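FMN-dependent NADH-azoreductase 1 (Bacillus anthracis, PDB 3U7I) probably uses FMN and NADH to reduce electrophilic quinones, protecting against thiol-specific stress, and to cleave the azo bond of aromatic azo compounds. Local coordinates at residues A12-D17 against N48-V53. Residues are numbered along the deposited sequence; the frame is centred on the assembly and turned at random.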
ATOM      1  N   ALA C  12      -4.381   3.761 -11.626  1.00 15.29           N
ATOM      2  CA  ALA C  12      -4.457   2.798 -10.519  1.00 14.86           C
ATOM      3  C   ALA C  12      -5.899   2.401 -10.141  1.00 19.45           C
ATOM      4  O   ALA C  12      -6.148   1.894  -9.042  1.00 19.21           O
ATOM      5  CB  ALA C  12      -3.708   3.332  -9.299  1.00 12.80           C
ATOM      6  N   HIS C  13      -6.845   2.632 -11.048  1.00 22.58           N
ATOM      7  CA  HIS C  13      -8.246   2.330 -10.778  1.00 20.76           C
ATOM      8  C   HIS C  13      -8.601   0.901 -11.191  1.00 20.37           C
ATOM      9  O   HIS C  13      -8.415   0.531 -12.335  1.00 20.96           O
ATOM     10  CB  HIS C  13      -9.163   3.316 -11.505  1.00 21.98           C
ATOM     11  CG  HIS C  13     -10.493   3.493 -10.838  1.00 22.25           C
ATOM     12  ND1 HIS C  13     -11.360   2.444 -10.622  1.00 25.10           N
ATOM     13  CD2 HIS C  13     -11.093   4.590 -10.320  1.00 22.57           C
ATOM     14  CE1 HIS C  13     -12.442   2.887 -10.006  1.00 26.01           C
ATOM     15  NE2 HIS C  13     -12.305   4.186  -9.810  1.00 25.80           N
ATOM     16  N   PRO C  14      -9.118   0.093 -10.248  1.00 18.82           N
ATOM     17  CA  PRO C  14      -9.519  -1.285 -10.562  1.00 20.56           C
ATOM     18  C   PRO C  14     -10.505  -1.403 -11.744  1.00 24.81           C
ATOM     19  O   PRO C  14     -10.543  -2.441 -12.408  1.00 27.02           O
ATOM     20  CB  PRO C  14     -10.183  -1.757  -9.257  1.00 21.82           C
ATOM     21  CG  PRO C  14      -9.496  -0.953  -8.184  1.00 20.55           C
ATOM     22  CD  PRO C  14      -9.241   0.401  -8.811  1.00 17.60           C
ATOM     23  N   LYS C  15     -11.297  -0.365 -12.003  1.00 22.89           N
ATOM     24  CA  LYS C  15     -12.261  -0.419 -13.101  1.00 26.76           C
ATOM     25  C   LYS C  15     -11.665   0.059 -14.426  1.00 31.18           C
ATOM     26  O   LYS C  15     -12.359   0.111 -15.446  1.00 31.33           O
ATOM     27  CB  LYS C  15     -13.515   0.391 -12.772  1.00 26.71           C
ATOM     28  CG  LYS C  15     -14.361  -0.171 -11.646  1.00 24.53           C
ATOM     29  CD  LYS C  15     -15.740   0.426 -11.719  1.00 29.66           C
ATOM     30  CE  LYS C  15     -16.594  -0.013 -10.566  1.00 37.85           C
ATOM     31  NZ  LYS C  15     -18.028   0.271 -10.857  1.00 42.98           N
ATOM     32  N   VAL C  16     -10.384   0.424 -14.392  1.00 31.83           N
ATOM     33  CA  VAL C  16      -9.613   0.775 -15.588  1.00 33.98           C
ATOM     34  C   VAL C  16     -10.168   1.978 -16.374  1.00 40.63           C
ATOM     35  O   VAL C  16      -9.658   3.090 -16.260  1.00 38.85           O
ATOM     36  CB  VAL C  16      -9.436  -0.455 -16.526  1.00 27.20           C
ATOM     37  CG1 VAL C  16      -8.415  -0.158 -17.622  1.00 25.44           C
ATOM     38  CG2 VAL C  16      -9.018  -1.682 -15.719  1.00 25.19           C
ATOM     39  N   ASP C  17     -11.213   1.755 -17.166  1.00 48.91           N
ATOM     40  CA  ASP C  17     -11.687   2.787 -18.095  1.00 56.31           C
ATOM     41  C   ASP C  17     -13.147   3.203 -17.895  1.00 58.16           C
ATOM     42  O   ASP C  17     -13.609   4.166 -18.520  1.00 60.54           O
ATOM     43  CB  ASP C  17     -11.458   2.341 -19.544  1.00 62.45           C
ATOM     44  CG  ASP C  17     -12.073   0.978 -19.843  1.00 69.22           C
ATOM     45  OD1 ASP C  17     -12.474   0.274 -18.884  1.00 70.53           O
ATOM     46  OD2 ASP C  17     -12.147   0.610 -21.037  1.00 72.32           O
ATOM     47  N   ASN C  48      -2.117   0.610 -17.388  1.00 12.44           N
ATOM     48  CA  ASN C  48      -3.297   0.318 -16.588  1.00 14.17           C
ATOM     49  C   ASN C  48      -2.945  -0.748 -15.569  1.00 14.93           C
ATOM     50  O   ASN C  48      -2.769  -1.912 -15.924  1.00 17.66           O
ATOM     51  CB  ASN C  48      -4.445  -0.148 -17.485  1.00 16.87           C
ATOM     52  CG  ASN C  48      -5.013   0.972 -18.344  1.00 17.62           C
ATOM     53  OD1 ASN C  48      -5.116   2.121 -17.909  1.00 17.63           O
ATOM     54  ND2 ASN C  48      -5.389   0.638 -19.570  1.00 16.89           N
ATOM     55  N   LEU C  49      -2.829  -0.343 -14.305  1.00 16.38           N
ATOM     56  CA  LEU C  49      -2.315  -1.225 -13.257  1.00 15.88           C
ATOM     57  C   LEU C  49      -3.224  -2.412 -12.963  1.00 17.88           C
ATOM     58  O   LEU C  49      -2.765  -3.413 -12.425  1.00 20.54           O
ATOM     59  CB  LEU C  49      -2.032  -0.452 -11.964  1.00 12.54           C
ATOM     60  CG  LEU C  49      -1.082   0.744 -12.096  1.00 13.02           C
ATOM     61  CD1 LEU C  49      -0.721   1.318 -10.720  1.00 13.77           C
ATOM     62  CD2 LEU C  49       0.168   0.355 -12.861  1.00 14.09           C
ATOM     63  N   TYR C  50      -4.503  -2.313 -13.322  1.00 18.17           N
ATOM     64  CA  TYR C  50      -5.439  -3.412 -13.075  1.00 18.61           C
ATOM     65  C   TYR C  50      -5.836  -4.144 -14.360  1.00 22.62           C
ATOM     66  O   TYR C  50      -6.799  -4.916 -14.380  1.00 23.41           O
ATOM     67  CB  TYR C  50      -6.668  -2.915 -12.298  1.00 18.77           C
ATOM     68  CG  TYR C  50      -6.353  -2.692 -10.839  1.00 16.66           C
ATOM     69  CD1 TYR C  50      -5.727  -1.521 -10.402  1.00 14.13           C
ATOM     70  CD2 TYR C  50      -6.639  -3.674  -9.903  1.00 16.57           C
ATOM     71  CE1 TYR C  50      -5.419  -1.340  -9.058  1.00 15.31           C
ATOM     72  CE2 TYR C  50      -6.334  -3.510  -8.578  1.00 16.84           C
ATOM     73  CZ  TYR C  50      -5.728  -2.348  -8.152  1.00 15.63           C
ATOM     74  OH  TYR C  50      -5.440  -2.234  -6.810  1.00 16.79           O
ATOM     75  N   ASP C  51      -5.073  -3.906 -15.427  1.00 23.16           N
ATOM     76  CA  ASP C  51      -5.291  -4.600 -16.694  1.00 26.28           C
ATOM     77  C   ASP C  51      -3.974  -5.072 -17.312  1.00 25.07           C
ATOM     78  O   ASP C  51      -3.862  -6.221 -17.752  1.00 26.97           O
ATOM     79  CB  ASP C  51      -6.050  -3.705 -17.680  1.00 30.54           C
ATOM     80  CG  ASP C  51      -6.578  -4.471 -18.880  1.00 31.84           C
ATOM     81  OD1 ASP C  51      -7.333  -5.455 -18.684  1.00 29.28           O
ATOM     82  OD2 ASP C  51      -6.228  -4.088 -20.016  1.00 33.59           O
ATOM     83  N   ASP C  52      -2.981  -4.188 -17.353  1.00 22.63           N
ATOM     84  CA  ASP C  52      -1.660  -4.562 -17.850  1.00 23.61           C
ATOM     85  C   ASP C  52      -0.979  -5.470 -16.830  1.00 26.46           C
ATOM     86  O   ASP C  52      -1.417  -5.558 -15.678  1.00 29.16           O
ATOM     87  CB  ASP C  52      -0.787  -3.328 -18.121  1.00 21.56           C
ATOM     88  CG  ASP C  52      -1.380  -2.408 -19.169  1.00 25.26           C
ATOM     89  OD1 ASP C  52      -2.090  -2.897 -20.076  1.00 27.42           O
ATOM     90  OD2 ASP C  52      -1.142  -1.188 -19.085  1.00 26.95           O
ATOM     91  N   VAL C  53       0.082  -6.154 -17.253  1.00 24.51           N
ATOM     92  CA  VAL C  53       0.849  -6.999 -16.345  1.00 23.53           C
ATOM     93  C   VAL C  53       1.813  -6.131 -15.543  1.00 21.37           C
ATOM     94  O   VAL C  53       2.715  -5.504 -16.103  1.00 18.18           O
ATOM     95  CB  VAL C  53       1.623  -8.101 -17.096  1.00 24.14           C
ATOM     96  CG1 VAL C  53       2.351  -9.010 -16.115  1.00 22.52           C
ATOM     97  CG2 VAL C  53       0.672  -8.915 -17.952  1.00 26.34           C
TER
HETATM   98  O   HOH W   1      -5.987   0.180 -13.838  1.00 14.61           O
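Pro14 lies against one face of the Tyr50 ring, its CA 3.9 Å from the ring centroid in a CH-pi contact displaced toward the rim near CG. The two side chains run side by side in the same direction, which brings Pro14 CG to 4.0 Å from Tyr50 CZ. The carbonyl of Ala12 approaches the same ring obliquely, its O 3.3 Å from Tyr50 CE1, and this buried oxygen has no hydrogen-bonding partner in the model. At the ring edge, in plane, sits a water that donates to His13 O and accepts from Tyr50 N (2.9 Å), joining two segments that share no direct hydrogen bond. The backbone N of Lys15 donates to His13 ND1, 3.1 Å away and nearly in the imidazole plane. That bond ties the ring to the type I turn His13–Val16, closed by Val16 N to His13 O. In this flavodoxin-like fold the segments follow the neighbouring parallel strands 6-11 and 43-48, and the first leads toward Ser21, Val22 and Ser23, predicted to bind FMN. At the last position of the turn, Val16 sends its two methyls to different residues of the 48-53 loop: CG1, anti to the backbone N (chi1 -169°), meets the Asn48 amide 3.7 Å from its CG, whereas CG2 reaches Asp51 CB. Gln46 and Asn11 hold Asn48 OD1, and Asn48 O accepts from both Asp51 N and Asp52 N. At the other end Leu49 CD1 touches Ala12 CB at 3.9 Å, while Ile57 of the second subunit packs on both Pro14 and Tyr50.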